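Long-range contacts in yeast glycogen phosphorylase (Saccharomyces cerevisiae, PDB 1YGP), which is a dimeric carbohydrate phosphorylase of the GT-B clan that binds pyridoxal-5'-phosphate: residues D603-R608 / E712-A717; L617-I622 / S651-K656; Y612-L617 / Y818-D823. All coordinates share one frame; numbering follows the deposited sequence.

Contact 1 (D603-R608 / E712-A717)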
ATOM      1  N   ASP A 603      29.193 -23.142 -18.008  1.00 12.08           N
ATOM      2  CA  ASP A 603      29.283 -22.208 -19.097  1.00 13.67           C
ATOM      3  C   ASP A 603      27.979 -21.412 -19.131  1.00 18.29           C
ATOM      4  O   ASP A 603      26.957 -21.987 -19.553  1.00 19.35           O
ATOM      5  CB  ASP A 603      29.512 -23.062 -20.335  1.00 11.43           C
ATOM      6  CG  ASP A 603      29.603 -22.399 -21.697  1.00 17.78           C
ATOM      7  OD1 ASP A 603      29.639 -21.165 -21.795  1.00 16.12           O
ATOM      8  OD2 ASP A 603      29.630 -23.149 -22.672  1.00 15.16           O
ATOM      9  N   MET A 604      27.954 -20.119 -18.724  1.00 12.98           N
ATOM     10  CA  MET A 604      26.716 -19.360 -18.732  1.00  6.22           C
ATOM     11  C   MET A 604      26.580 -18.197 -19.687  1.00  5.94           C
ATOM     12  O   MET A 604      27.560 -17.516 -19.992  1.00  5.58           O
ATOM     13  CB  MET A 604      26.369 -18.793 -17.339  1.00  7.02           C
ATOM     14  CG  MET A 604      27.400 -18.459 -16.295  1.00  7.51           C
ATOM     15  SD  MET A 604      27.935 -19.918 -15.344  1.00 14.77           S
ATOM     16  CE  MET A 604      27.092 -19.772 -13.807  1.00  9.09           C
ATOM     17  N   GLN A 605      25.359 -17.939 -20.172  1.00  7.43           N
ATOM     18  CA  GLN A 605      25.019 -16.738 -20.950  1.00  6.75           C
ATOM     19  C   GLN A 605      23.709 -16.209 -20.358  1.00  6.25           C
ATOM     20  O   GLN A 605      22.601 -16.627 -20.703  1.00  5.31           O
ATOM     21  CB  GLN A 605      24.808 -17.051 -22.450  1.00  5.24           C
ATOM     22  CG  GLN A 605      24.669 -15.829 -23.342  1.00  2.00           C
ATOM     23  CD  GLN A 605      24.478 -16.148 -24.820  1.00  7.63           C
ATOM     24  OE1 GLN A 605      24.116 -17.254 -25.217  1.00  6.11           O
ATOM     25  NE2 GLN A 605      24.656 -15.201 -25.726  1.00 12.42           N
ATOM     26  N   VAL A 606      23.838 -15.329 -19.371  1.00  8.38           N
ATOM     27  CA  VAL A 606      22.693 -14.720 -18.728  1.00  8.96           C
ATOM     28  C   VAL A 606      22.611 -13.236 -19.109  1.00 16.32           C
ATOM     29  O   VAL A 606      23.440 -12.402 -18.708  1.00 18.87           O
ATOM     30  CB  VAL A 606      22.757 -14.866 -17.164  1.00  4.28           C
ATOM     31  CG1 VAL A 606      22.574 -16.332 -16.817  1.00  9.98           C
ATOM     32  CG2 VAL A 606      24.092 -14.445 -16.564  1.00  6.84           C
ATOM     33  N   LYS A 607      21.642 -12.905 -19.969  1.00 17.58           N
ATOM     34  CA  LYS A 607      21.348 -11.535 -20.358  1.00 16.06           C
ATOM     35  C   LYS A 607      20.085 -11.507 -21.187  1.00 18.26           C
ATOM     36  O   LYS A 607      19.461 -12.544 -21.413  1.00 20.82           O
ATOM     37  CB  LYS A 607      22.462 -10.907 -21.181  1.00 15.00           C
ATOM     38  CG  LYS A 607      22.920 -11.600 -22.448  1.00 15.33           C
ATOM     39  CD  LYS A 607      24.311 -11.064 -22.779  1.00 15.33           C
ATOM     40  CE  LYS A 607      25.308 -11.435 -21.692  1.00 14.95           C
ATOM     41  NZ  LYS A 607      26.500 -10.623 -21.814  1.00 26.47           N
ATOM     42  N   ARG A 608      19.694 -10.315 -21.629  1.00 17.63           N
ATOM     43  CA  ARG A 608      18.493 -10.095 -22.403  1.00 16.28           C
ATOM     44  C   ARG A 608      18.504 -10.958 -23.635  1.00 14.39           C
ATOM     45  O   ARG A 608      19.505 -11.034 -24.347  1.00 16.34           O
ATOM     46  CB  ARG A 608      18.429  -8.623 -22.774  1.00 22.31           C
ATOM     47  CG  ARG A 608      17.255  -8.149 -23.627  1.00 24.72           C
ATOM     48  CD  ARG A 608      17.016  -6.711 -23.219  1.00 25.86           C
ATOM     49  NE  ARG A 608      17.190  -5.798 -24.321  1.00 27.96           N
ATOM     50  CZ  ARG A 608      18.387  -5.434 -24.773  1.00 35.88           C
ATOM     51  NH1 ARG A 608      19.524  -5.893 -24.240  1.00 36.62           N
ATOM     52  NH2 ARG A 608      18.443  -4.538 -25.761  1.00 41.70           N
ATOM     53  N   GLU A 712      29.505 -16.390 -21.662  1.00 11.25           N
ATOM     54  CA  GLU A 712      29.471 -16.105 -23.082  1.00 13.53           C
ATOM     55  C   GLU A 712      29.231 -14.632 -23.360  1.00 13.50           C
ATOM     56  O   GLU A 712      28.316 -14.018 -22.792  1.00 15.26           O
ATOM     57  CB  GLU A 712      28.376 -16.935 -23.700  1.00 13.56           C
ATOM     58  CG  GLU A 712      28.610 -18.412 -23.463  1.00 12.27           C
ATOM     59  CD  GLU A 712      29.092 -19.178 -24.676  1.00 16.59           C
ATOM     60  OE1 GLU A 712      29.052 -18.651 -25.789  1.00 18.94           O
ATOM     61  OE2 GLU A 712      29.491 -20.329 -24.505  1.00 17.94           O
ATOM     62  N   HIS A 713      30.012 -13.969 -24.200  1.00 10.42           N
ATOM     63  CA  HIS A 713      29.770 -12.570 -24.503  1.00  8.53           C
ATOM     64  C   HIS A 713      29.952 -12.454 -26.011  1.00  9.19           C
ATOM     65  O   HIS A 713      30.847 -11.791 -26.518  1.00 10.48           O
ATOM     66  CB  HIS A 713      30.755 -11.729 -23.698  1.00  5.32           C
ATOM     67  CG  HIS A 713      30.390 -11.727 -22.213  1.00  9.83           C
ATOM     68  ND1 HIS A 713      29.330 -11.222 -21.568  1.00 10.10           N
ATOM     69  CD2 HIS A 713      31.157 -12.357 -21.266  1.00 11.87           C
ATOM     70  CE1 HIS A 713      29.428 -11.536 -20.297  1.00 11.94           C
ATOM     71  NE2 HIS A 713      30.537 -12.220 -20.128  1.00 16.52           N
ATOM     72  N   ILE A 714      28.961 -13.046 -26.695  1.00  7.78           N
ATOM     73  CA  ILE A 714      28.995 -13.361 -28.109  1.00  4.62           C
ATOM     74  C   ILE A 714      28.135 -12.620 -29.116  1.00  7.46           C
ATOM     75  O   ILE A 714      27.799 -13.211 -30.142  1.00  8.01           O
ATOM     76  CB  ILE A 714      28.731 -14.887 -28.234  1.00  4.07           C
ATOM     77  CG1 ILE A 714      27.350 -15.246 -27.706  1.00  2.00           C
ATOM     78  CG2 ILE A 714      29.825 -15.635 -27.464  1.00  5.26           C
ATOM     79  CD1 ILE A 714      27.043 -16.751 -27.742  1.00  6.00           C
ATOM     80  N   SER A 715      27.773 -11.355 -28.881  1.00 10.09           N
ATOM     81  CA  SER A 715      27.003 -10.544 -29.825  1.00  9.73           C
ATOM     82  C   SER A 715      27.678 -10.344 -31.159  1.00  9.19           C
ATOM     83  O   SER A 715      28.916 -10.443 -31.235  1.00 13.81           O
ATOM     84  CB  SER A 715      26.753  -9.174 -29.250  1.00 15.71           C
ATOM     85  OG  SER A 715      25.707  -9.228 -28.300  1.00 25.83           O
ATOM     86  N   THR A 716      26.933 -10.017 -32.219  1.00  7.89           N
ATOM     87  CA  THR A 716      27.580  -9.798 -33.501  1.00 12.42           C
ATOM     88  C   THR A 716      28.570  -8.636 -33.346  1.00 16.87           C
ATOM     89  O   THR A 716      28.266  -7.681 -32.604  1.00 15.59           O
ATOM     90  CB  THR A 716      26.541  -9.474 -34.553  1.00 10.31           C
ATOM     91  OG1 THR A 716      25.446 -10.377 -34.433  1.00  9.59           O
ATOM     92  CG2 THR A 716      27.160  -9.617 -35.927  1.00 10.45           C
ATOM     93  N   ALA A 717      29.775  -8.688 -33.948  1.00 16.01           N
ATOM     94  CA  ALA A 717      30.724  -7.613 -33.726  1.00 15.16           C
ATOM     95  C   ALA A 717      30.250  -6.250 -34.223  1.00 18.63           C
ATOM     96  O   ALA A 717      29.688  -6.049 -35.309  1.00 18.23           O
ATOM     97  CB  ALA A 717      32.021  -7.921 -34.395  1.00 15.65           C
TER
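K607 and H713 meet just where strands 601-606 and 710-713 run out, joined by a hydrogen bond of 2.9 Å from K607 NZ to H713 ND1. The ammonium sits at the edge of the imidazole, tilted 19° from its plane. K607 reaches it with CG placed between its backbone N and carbonyl carbon (chi1 56°) and a further bend at chi3. Because H713 NE2 is bonded to the S711 hydroxyl, both ring nitrogens have partners, which probably fixes the ring's rotation. One residue back along strand 710-713, E712 N donates to M604 O at 2.8 Å. Beside this bond Q605 CB packs on E712 CB at 3.8 Å, and the extended Q605 chain brings NE2 to 3.3 Å from I714 CG1, while Q605 OE1 accepts a hydrogen bond from N618. The E712 carboxylate lies nearly coplanar with that of D603, like charges 2.8 Å apart at D603 OD1 and E712 OE2 with no hydrogen bond between them; E712 OE1 is hydrogen-bonded to the Y827 hydroxyl. Two neighbouring parallel strands are thus tied together at their C-terminal ends, the edge where Rossmann-like domains of the GT-B fold usually build their pockets, and K607 here lines that of pyridoxal-5'-phosphate.

Contact 2 (L617-I622 / S651-K656)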
ATOM      1  N   LEU A 617      23.146 -18.604 -31.410  1.00 16.22           N
ATOM      2  CA  LEU A 617      24.441 -19.105 -31.860  1.00 14.91           C
ATOM      3  C   LEU A 617      24.872 -20.095 -30.781  1.00 14.80           C
ATOM      4  O   LEU A 617      25.287 -21.215 -31.072  1.00 17.43           O
ATOM      5  CB  LEU A 617      25.486 -17.979 -31.946  1.00 16.41           C
ATOM      6  CG  LEU A 617      26.820 -17.935 -32.748  1.00 14.84           C
ATOM      7  CD1 LEU A 617      27.773 -17.162 -31.882  1.00  2.00           C
ATOM      8  CD2 LEU A 617      27.471 -19.289 -33.028  1.00 12.63           C
ATOM      9  N   ASN A 618      24.715 -19.723 -29.518  1.00 14.03           N
ATOM     10  CA  ASN A 618      25.107 -20.562 -28.399  1.00 16.48           C
ATOM     11  C   ASN A 618      24.306 -21.850 -28.361  1.00 19.97           C
ATOM     12  O   ASN A 618      24.888 -22.928 -28.175  1.00 22.30           O
ATOM     13  CB  ASN A 618      24.905 -19.776 -27.129  1.00 18.28           C
ATOM     14  CG  ASN A 618      25.304 -20.480 -25.849  1.00 20.56           C
ATOM     15  OD1 ASN A 618      25.818 -21.592 -25.834  1.00 31.44           O
ATOM     16  ND2 ASN A 618      25.075 -19.870 -24.703  1.00 20.11           N
ATOM     17  N   VAL A 619      22.988 -21.779 -28.611  1.00 21.40           N
ATOM     18  CA  VAL A 619      22.147 -22.973 -28.640  1.00 23.58           C
ATOM     19  C   VAL A 619      22.545 -23.852 -29.838  1.00 24.55           C
ATOM     20  O   VAL A 619      22.701 -25.076 -29.678  1.00 24.61           O
ATOM     21  CB  VAL A 619      20.623 -22.639 -28.765  1.00 22.66           C
ATOM     22  CG1 VAL A 619      19.844 -23.876 -28.374  1.00 24.51           C
ATOM     23  CG2 VAL A 619      20.149 -21.612 -27.779  1.00 22.82           C
ATOM     24  N   PHE A 620      22.776 -23.286 -31.035  1.00 21.27           N
ATOM     25  CA  PHE A 620      23.180 -24.077 -32.193  1.00 19.10           C
ATOM     26  C   PHE A 620      24.484 -24.810 -31.916  1.00 19.29           C
ATOM     27  O   PHE A 620      24.678 -25.957 -32.336  1.00 21.82           O
ATOM     28  CB  PHE A 620      23.337 -23.187 -33.427  1.00  9.50           C
ATOM     29  CG  PHE A 620      22.031 -22.562 -33.885  1.00  5.11           C
ATOM     30  CD1 PHE A 620      20.793 -23.095 -33.529  1.00  7.09           C
ATOM     31  CD2 PHE A 620      22.069 -21.391 -34.640  1.00 10.60           C
ATOM     32  CE1 PHE A 620      19.610 -22.453 -33.919  1.00  7.12           C
ATOM     33  CE2 PHE A 620      20.887 -20.753 -35.026  1.00  5.02           C
ATOM     34  CZ  PHE A 620      19.658 -21.279 -34.664  1.00  5.70           C
ATOM     35  N   GLY A 621      25.355 -24.178 -31.147  1.00 17.00           N
ATOM     36  CA  GLY A 621      26.561 -24.822 -30.699  1.00 18.91           C
ATOM     37  C   GLY A 621      26.224 -25.972 -29.757  1.00 21.08           C
ATOM     38  O   GLY A 621      26.892 -27.008 -29.872  1.00 19.56           O
ATOM     39  N   ILE A 622      25.224 -25.856 -28.845  1.00 21.84           N
ATOM     40  CA  ILE A 622      24.883 -26.950 -27.920  1.00 20.32           C
ATOM     41  C   ILE A 622      24.361 -28.125 -28.694  1.00 20.39           C
ATOM     42  O   ILE A 622      24.907 -29.221 -28.537  1.00 21.70           O
ATOM     43  CB  ILE A 622      23.787 -26.629 -26.859  1.00 18.11           C
ATOM     44  CG1 ILE A 622      24.334 -25.647 -25.861  1.00 16.97           C
ATOM     45  CG2 ILE A 622      23.391 -27.880 -26.077  1.00 17.37           C
ATOM     46  CD1 ILE A 622      23.405 -25.396 -24.686  1.00 15.01           C
ATOM     47  N   SER A 651      25.438 -25.916 -19.530  1.00  4.84           N
ATOM     48  CA  SER A 651      25.161 -24.599 -20.068  1.00 12.92           C
ATOM     49  C   SER A 651      24.011 -23.958 -19.273  1.00 17.12           C
ATOM     50  O   SER A 651      22.905 -24.503 -19.121  1.00 18.10           O
ATOM     51  CB  SER A 651      24.794 -24.729 -21.520  1.00 11.24           C
ATOM     52  OG  SER A 651      25.827 -25.387 -22.248  1.00 14.73           O
ATOM     53  N   ILE A 652      24.279 -22.784 -18.717  1.00 18.21           N
ATOM     54  CA  ILE A 652      23.340 -22.055 -17.887  1.00 16.61           C
ATOM     55  C   ILE A 652      22.834 -20.868 -18.700  1.00 16.32           C
ATOM     56  O   ILE A 652      23.632 -20.022 -19.120  1.00 19.03           O
ATOM     57  CB  ILE A 652      24.098 -21.618 -16.608  1.00 15.45           C
ATOM     58  CG1 ILE A 652      24.588 -22.822 -15.798  1.00 15.05           C
ATOM     59  CG2 ILE A 652      23.173 -20.765 -15.775  1.00 16.09           C
ATOM     60  CD1 ILE A 652      23.469 -23.607 -15.081  1.00 15.76           C
ATOM     61  N   PHE A 653      21.546 -20.780 -19.003  1.00 17.77           N
ATOM     62  CA  PHE A 653      20.999 -19.631 -19.712  1.00 15.82           C
ATOM     63  C   PHE A 653      20.052 -18.913 -18.761  1.00 15.93           C
ATOM     64  O   PHE A 653      19.396 -19.535 -17.919  1.00 12.30           O
ATOM     65  CB  PHE A 653      20.209 -20.052 -20.946  1.00  9.87           C
ATOM     66  CG  PHE A 653      21.036 -20.604 -22.096  1.00 12.53           C
ATOM     67  CD1 PHE A 653      21.460 -21.939 -22.090  1.00 14.81           C
ATOM     68  CD2 PHE A 653      21.320 -19.799 -23.202  1.00 10.81           C
ATOM     69  CE1 PHE A 653      22.157 -22.467 -23.184  1.00  8.56           C
ATOM     70  CE2 PHE A 653      22.017 -20.343 -24.289  1.00 14.60           C
ATOM     71  CZ  PHE A 653      22.439 -21.674 -24.287  1.00  5.08           C
ATOM     72  N   GLY A 654      19.959 -17.600 -18.862  1.00 15.81           N
ATOM     73  CA  GLY A 654      19.039 -16.826 -18.062  1.00 16.95           C
ATOM     74  C   GLY A 654      18.773 -15.511 -18.772  1.00 18.95           C
ATOM     75  O   GLY A 654      19.660 -15.033 -19.498  1.00 20.73           O
ATOM     76  N   GLY A 655      17.575 -14.932 -18.615  1.00 16.26           N
ATOM     77  CA  GLY A 655      17.286 -13.628 -19.193  1.00 14.93           C
ATOM     78  C   GLY A 655      15.836 -13.526 -19.611  1.00 11.86           C
ATOM     79  O   GLY A 655      15.130 -14.533 -19.672  1.00 13.50           O
ATOM     80  N   LYS A 656      15.356 -12.317 -19.881  1.00 10.93           N
ATOM     81  CA  LYS A 656      13.959 -12.124 -20.244  1.00 11.20           C
ATOM     82  C   LYS A 656      13.890 -11.515 -21.628  1.00 15.86           C
ATOM     83  O   LYS A 656      14.798 -10.772 -22.023  1.00 15.87           O
ATOM     84  CB  LYS A 656      13.241 -11.156 -19.329  1.00  6.68           C
ATOM     85  CG  LYS A 656      13.161 -11.541 -17.879  1.00  4.30           C
ATOM     86  CD  LYS A 656      12.548 -10.373 -17.160  1.00 11.36           C
ATOM     87  CE  LYS A 656      12.550 -10.652 -15.684  1.00  8.99           C
ATOM     88  NZ  LYS A 656      11.990  -9.511 -15.000  1.00 12.01           N
TER
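N618, V619 and I622 of helix 615-634 close around F653 of strand 649-654. Strand 601-606, this helix and strand 649-654 form a beta-alpha-beta crossover of the Rossmann-like kind, the two strands being neighbours in the parallel sheet. The helix returns nearly antiparallel to the strand, at 151°, and the axes of 617-622 and 651-654 approach to 11.1 Å, a spacing bridged here by side chains.

N618 can be followed outward along the F653 ring. Its CB stands 4.1 Å from F653 CE2. With CG anti to the backbone N (chi1 -178°), the side chain heads for the sheet, and CG comes to 3.5 Å from F653 CZ. There the amide splits: OD1 lies 3.7 Å from F653 CZ and makes a weak hydrogen bond with the hydroxyl of Y827, whereas ND2 passes 3.1 Å from F653 CE2 on its way to its acceptor, Q605 OE1. The amide and ring planes are 28° apart, and the approach is oblique, so the phenyl group flanks a buried amide whose polar ends are met by other residues.

V619 adds a methyl, CG2, 4.2 Å from F653 CE2, and also packs on L670 and I671 of helix 662-678, which covers F653 as well through I671. From the other end of the segment comes I622, whose CD1 meets the ring in its plane, at the edge, 3.5 Å from F653 CE1; the same methyl lies 3.4 Å from S651 OG.

Contact 3 (Y612-L617 / Y818-D823)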
ATOM      1  N   TYR A 612      20.403 -10.217 -31.645  1.00 17.86           N
ATOM      2  CA  TYR A 612      21.760  -9.713 -31.745  1.00 16.97           C
ATOM      3  C   TYR A 612      22.677 -10.142 -30.594  1.00 18.55           C
ATOM      4  O   TYR A 612      23.895  -9.988 -30.652  1.00 19.02           O
ATOM      5  CB  TYR A 612      21.713  -8.175 -31.863  1.00 19.83           C
ATOM      6  CG  TYR A 612      21.774  -7.317 -30.601  1.00 25.92           C
ATOM      7  CD1 TYR A 612      23.008  -7.063 -29.993  1.00 27.80           C
ATOM      8  CD2 TYR A 612      20.615  -6.795 -30.034  1.00 23.90           C
ATOM      9  CE1 TYR A 612      23.089  -6.314 -28.826  1.00 28.07           C
ATOM     10  CE2 TYR A 612      20.693  -6.035 -28.858  1.00 29.35           C
ATOM     11  CZ  TYR A 612      21.934  -5.804 -28.254  1.00 28.60           C
ATOM     12  OH  TYR A 612      22.017  -5.126 -27.048  1.00 27.29           O
ATOM     13  N   LYS A 613      22.141 -10.619 -29.472  1.00 20.40           N
ATOM     14  CA  LYS A 613      22.965 -11.115 -28.374  1.00 16.91           C
ATOM     15  C   LYS A 613      23.395 -12.531 -28.687  1.00 16.94           C
ATOM     16  O   LYS A 613      24.166 -13.130 -27.937  1.00 26.59           O
ATOM     17  CB  LYS A 613      22.218 -11.175 -27.077  1.00  9.17           C
ATOM     18  CG  LYS A 613      21.707  -9.852 -26.630  1.00  9.30           C
ATOM     19  CD  LYS A 613      22.796  -9.093 -25.973  1.00  4.41           C
ATOM     20  CE  LYS A 613      22.049  -7.999 -25.304  1.00  6.44           C
ATOM     21  NZ  LYS A 613      22.988  -7.004 -24.858  1.00 18.21           N
ATOM     22  N   ARG A 614      22.818 -13.079 -29.751  1.00 13.15           N
ATOM     23  CA  ARG A 614      23.106 -14.378 -30.290  1.00 13.45           C
ATOM     24  C   ARG A 614      23.031 -15.539 -29.325  1.00 13.57           C
ATOM     25  O   ARG A 614      23.850 -16.457 -29.330  1.00 16.89           O
ATOM     26  CB  ARG A 614      24.467 -14.300 -30.983  1.00 10.72           C
ATOM     27  CG  ARG A 614      24.339 -13.282 -32.102  1.00  9.65           C
ATOM     28  CD  ARG A 614      25.336 -13.562 -33.169  1.00 14.98           C
ATOM     29  NE  ARG A 614      26.681 -13.407 -32.653  1.00 19.90           N
ATOM     30  CZ  ARG A 614      27.768 -13.525 -33.433  1.00 21.46           C
ATOM     31  NH1 ARG A 614      27.632 -13.791 -34.746  1.00 22.13           N
ATOM     32  NH2 ARG A 614      28.993 -13.381 -32.884  1.00 13.60           N
ATOM     33  N   GLN A 615      21.984 -15.586 -28.499  1.00 17.58           N
ATOM     34  CA  GLN A 615      21.727 -16.774 -27.683  1.00 17.63           C
ATOM     35  C   GLN A 615      21.522 -17.963 -28.638  1.00 19.11           C
ATOM     36  O   GLN A 615      21.892 -19.099 -28.315  1.00 20.35           O
ATOM     37  CB  GLN A 615      20.454 -16.676 -26.848  1.00 13.82           C
ATOM     38  CG  GLN A 615      20.542 -15.802 -25.636  1.00 10.92           C
ATOM     39  CD  GLN A 615      20.413 -14.315 -25.889  1.00 12.51           C
ATOM     40  OE1 GLN A 615      19.963 -13.817 -26.921  1.00 13.06           O
ATOM     41  NE2 GLN A 615      20.769 -13.540 -24.892  1.00 14.16           N
ATOM     42  N   GLN A 616      20.985 -17.726 -29.852  1.00 14.48           N
ATOM     43  CA  GLN A 616      20.761 -18.800 -30.803  1.00 14.42           C
ATOM     44  C   GLN A 616      22.056 -19.394 -31.324  1.00 17.07           C
ATOM     45  O   GLN A 616      22.083 -20.601 -31.576  1.00 16.31           O
ATOM     46  CB  GLN A 616      19.906 -18.343 -32.001  1.00 10.70           C
ATOM     47  CG  GLN A 616      20.449 -17.376 -33.035  1.00 14.34           C
ATOM     48  CD  GLN A 616      20.504 -15.932 -32.602  1.00 13.87           C
ATOM     49  OE1 GLN A 616      20.452 -15.614 -31.422  1.00 21.03           O
ATOM     50  NE2 GLN A 616      20.614 -14.999 -33.526  1.00 16.11           N
ATOM     51  N   LEU A 617      23.146 -18.604 -31.410  1.00 16.22           N
ATOM     52  CA  LEU A 617      24.441 -19.105 -31.860  1.00 14.91           C
ATOM     53  C   LEU A 617      24.872 -20.095 -30.781  1.00 14.80           C
ATOM     54  O   LEU A 617      25.287 -21.215 -31.072  1.00 17.43           O
ATOM     55  CB  LEU A 617      25.486 -17.979 -31.946  1.00 16.41           C
ATOM     56  CG  LEU A 617      26.820 -17.935 -32.748  1.00 14.84           C
ATOM     57  CD1 LEU A 617      27.773 -17.162 -31.882  1.00  2.00           C
ATOM     58  CD2 LEU A 617      27.471 -19.289 -33.028  1.00 12.63           C
ATOM     59  N   TYR A 818      22.758 -11.505 -38.471  1.00 15.39           N
ATOM     60  CA  TYR A 818      23.603 -11.416 -37.284  1.00 14.59           C
ATOM     61  C   TYR A 818      24.822 -12.306 -37.365  1.00 19.24           C
ATOM     62  O   TYR A 818      25.426 -12.665 -36.345  1.00 25.19           O
ATOM     63  CB  TYR A 818      22.805 -11.791 -36.054  1.00 14.10           C
ATOM     64  CG  TYR A 818      21.647 -10.841 -35.874  1.00 14.17           C
ATOM     65  CD1 TYR A 818      21.889  -9.554 -35.420  1.00 11.59           C
ATOM     66  CD2 TYR A 818      20.360 -11.251 -36.220  1.00 15.76           C
ATOM     67  CE1 TYR A 818      20.822  -8.672 -35.320  1.00 15.83           C
ATOM     68  CE2 TYR A 818      19.292 -10.364 -36.121  1.00 12.84           C
ATOM     69  CZ  TYR A 818      19.539  -9.084 -35.667  1.00 14.73           C
ATOM     70  OH  TYR A 818      18.492  -8.207 -35.515  1.00 23.88           O
ATOM     71  N   LEU A 819      25.155 -12.736 -38.589  1.00 17.16           N
ATOM     72  CA  LEU A 819      26.344 -13.522 -38.863  1.00 10.66           C
ATOM     73  C   LEU A 819      26.525 -14.806 -38.052  1.00 10.27           C
ATOM     74  O   LEU A 819      27.643 -15.177 -37.673  1.00 13.81           O
ATOM     75  CB  LEU A 819      27.587 -12.620 -38.692  1.00  9.22           C
ATOM     76  CG  LEU A 819      27.986 -11.540 -39.709  1.00  9.85           C
ATOM     77  CD1 LEU A 819      26.845 -10.584 -39.977  1.00  6.70           C
ATOM     78  CD2 LEU A 819      29.151 -10.719 -39.134  1.00  6.90           C
ATOM     79  N   VAL A 820      25.453 -15.571 -37.845  1.00  7.79           N
ATOM     80  CA  VAL A 820      25.597 -16.847 -37.148  1.00 13.03           C
ATOM     81  C   VAL A 820      26.444 -17.821 -37.980  1.00 17.31           C
ATOM     82  O   VAL A 820      27.388 -18.426 -37.468  1.00 15.24           O
ATOM     83  CB  VAL A 820      24.200 -17.471 -36.854  1.00  9.89           C
ATOM     84  CG1 VAL A 820      24.300 -18.898 -36.307  1.00  3.13           C
ATOM     85  CG2 VAL A 820      23.526 -16.626 -35.777  1.00  8.27           C
ATOM     86  N   SER A 821      26.158 -17.932 -39.282  1.00 21.21           N
ATOM     87  CA  SER A 821      26.871 -18.830 -40.174  1.00 23.76           C
ATOM     88  C   SER A 821      28.369 -18.561 -40.194  1.00 26.85           C
ATOM     89  O   SER A 821      29.200 -19.479 -40.120  1.00 26.70           O
ATOM     90  CB  SER A 821      26.358 -18.688 -41.601  1.00 26.44           C
ATOM     91  OG  SER A 821      25.118 -17.984 -41.752  1.00 23.95           O
ATOM     92  N   ASP A 822      28.667 -17.255 -40.186  1.00 26.63           N
ATOM     93  CA  ASP A 822      30.042 -16.800 -40.338  1.00 31.15           C
ATOM     94  C   ASP A 822      30.898 -17.163 -39.142  1.00 31.41           C
ATOM     95  O   ASP A 822      32.014 -17.689 -39.267  1.00 33.61           O
ATOM     96  CB  ASP A 822      30.055 -15.292 -40.548  1.00 33.66           C
ATOM     97  CG  ASP A 822      29.164 -14.908 -41.728  1.00 40.59           C
ATOM     98  OD1 ASP A 822      29.593 -15.017 -42.879  1.00 43.59           O
ATOM     99  OD2 ASP A 822      28.025 -14.520 -41.490  1.00 41.52           O
ATOM    100  N   ASP A 823      30.308 -16.961 -37.965  1.00 27.07           N
ATOM    101  CA  ASP A 823      31.047 -17.224 -36.755  1.00 22.23           C
ATOM    102  C   ASP A 823      30.912 -18.646 -36.250  1.00 21.03           C
ATOM    103  O   ASP A 823      31.698 -19.023 -35.372  1.00 21.11           O
ATOM    104  CB  ASP A 823      30.598 -16.203 -35.692  1.00 16.86           C
ATOM    105  CG  ASP A 823      30.894 -14.750 -36.049  1.00 17.64           C
ATOM    106  OD1 ASP A 823      31.679 -14.461 -36.954  1.00 18.53           O
ATOM    107  OD2 ASP A 823      30.347 -13.875 -35.405  1.00 17.60           O
TER
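R614 reaches across to the start of helix 820-840 and holds D823 end-on with NH1 and NH2, both directed to the single oxygen OD2. The salt bridge measures 2.8 Å from R614 NH1 to D823 OD2 and 2.9 Å from R614 NH2 to the same atom. D823 OD2 lies in the guanidinium plane, but the carboxylate is turned 82° against it: D823 OD2 offers NH2 its anti lone pair, whereas NH1 comes from above the carboxylate plane. NH1 also donates to Y818 O at 2.9 Å, lying in the carbonyl plane. A bend at chi3 (-64°) swings the guanidinium onto these acceptors, and L617 CD1 rests 3.9 Å above the centre of one R614 guanidinium face. NE is taken up by I714 O and D823 OD1 by the backbone N of N761, so each half of the ion pair has a second tether.

R614 and L819 occupy the N-cap positions of helices 615-634 and 820-840, both in the left-handed helical region of backbone space. The contact thus joins two helix N-termini in the Rossmann-like domain of this GT-B protein that contains the six-stranded parallel sheet.

Alongside, Y818 turns its ring to the backbone of Y612: Y612 N is 4.0 Å above one face of the Y818 ring, offset toward the rim, and Y612 CB is 3.6 Å from Y818 CE1. V820 divides its methyls. CG1, anti to the backbone N, faces L617 CG at 4.5 Å, while CG2 meets Q616 NE2 at 4.0 Å. Q616 is folded back by its bend at chi2, and its NE2 donates to E611 O.

The three contacts share one region of the parallel-sheet domain, contact 1 lying about 8 Å from contact 2 and 10 Å from contact 3, centre to centre. Strand 601-606 leads into helix 615-634, which serves both contacts 2 and 3; L617 belongs to each, and F620 CD2 packs on V820 CG1 at 3.7 Å. Between contacts 1 and 2, Q605 N also bonds I652 O (2.9 Å), as neighbouring strands do. Contacts 1 and 3 are stitched by R608 O to Q615 NE2 (2.9 Å). Contact 1 is nearest the cofactor: the K607 side chain is about 4 Å from pyridoxal-5'-phosphate, that of Y612 about 8 Å and that of F653 about 13 Å.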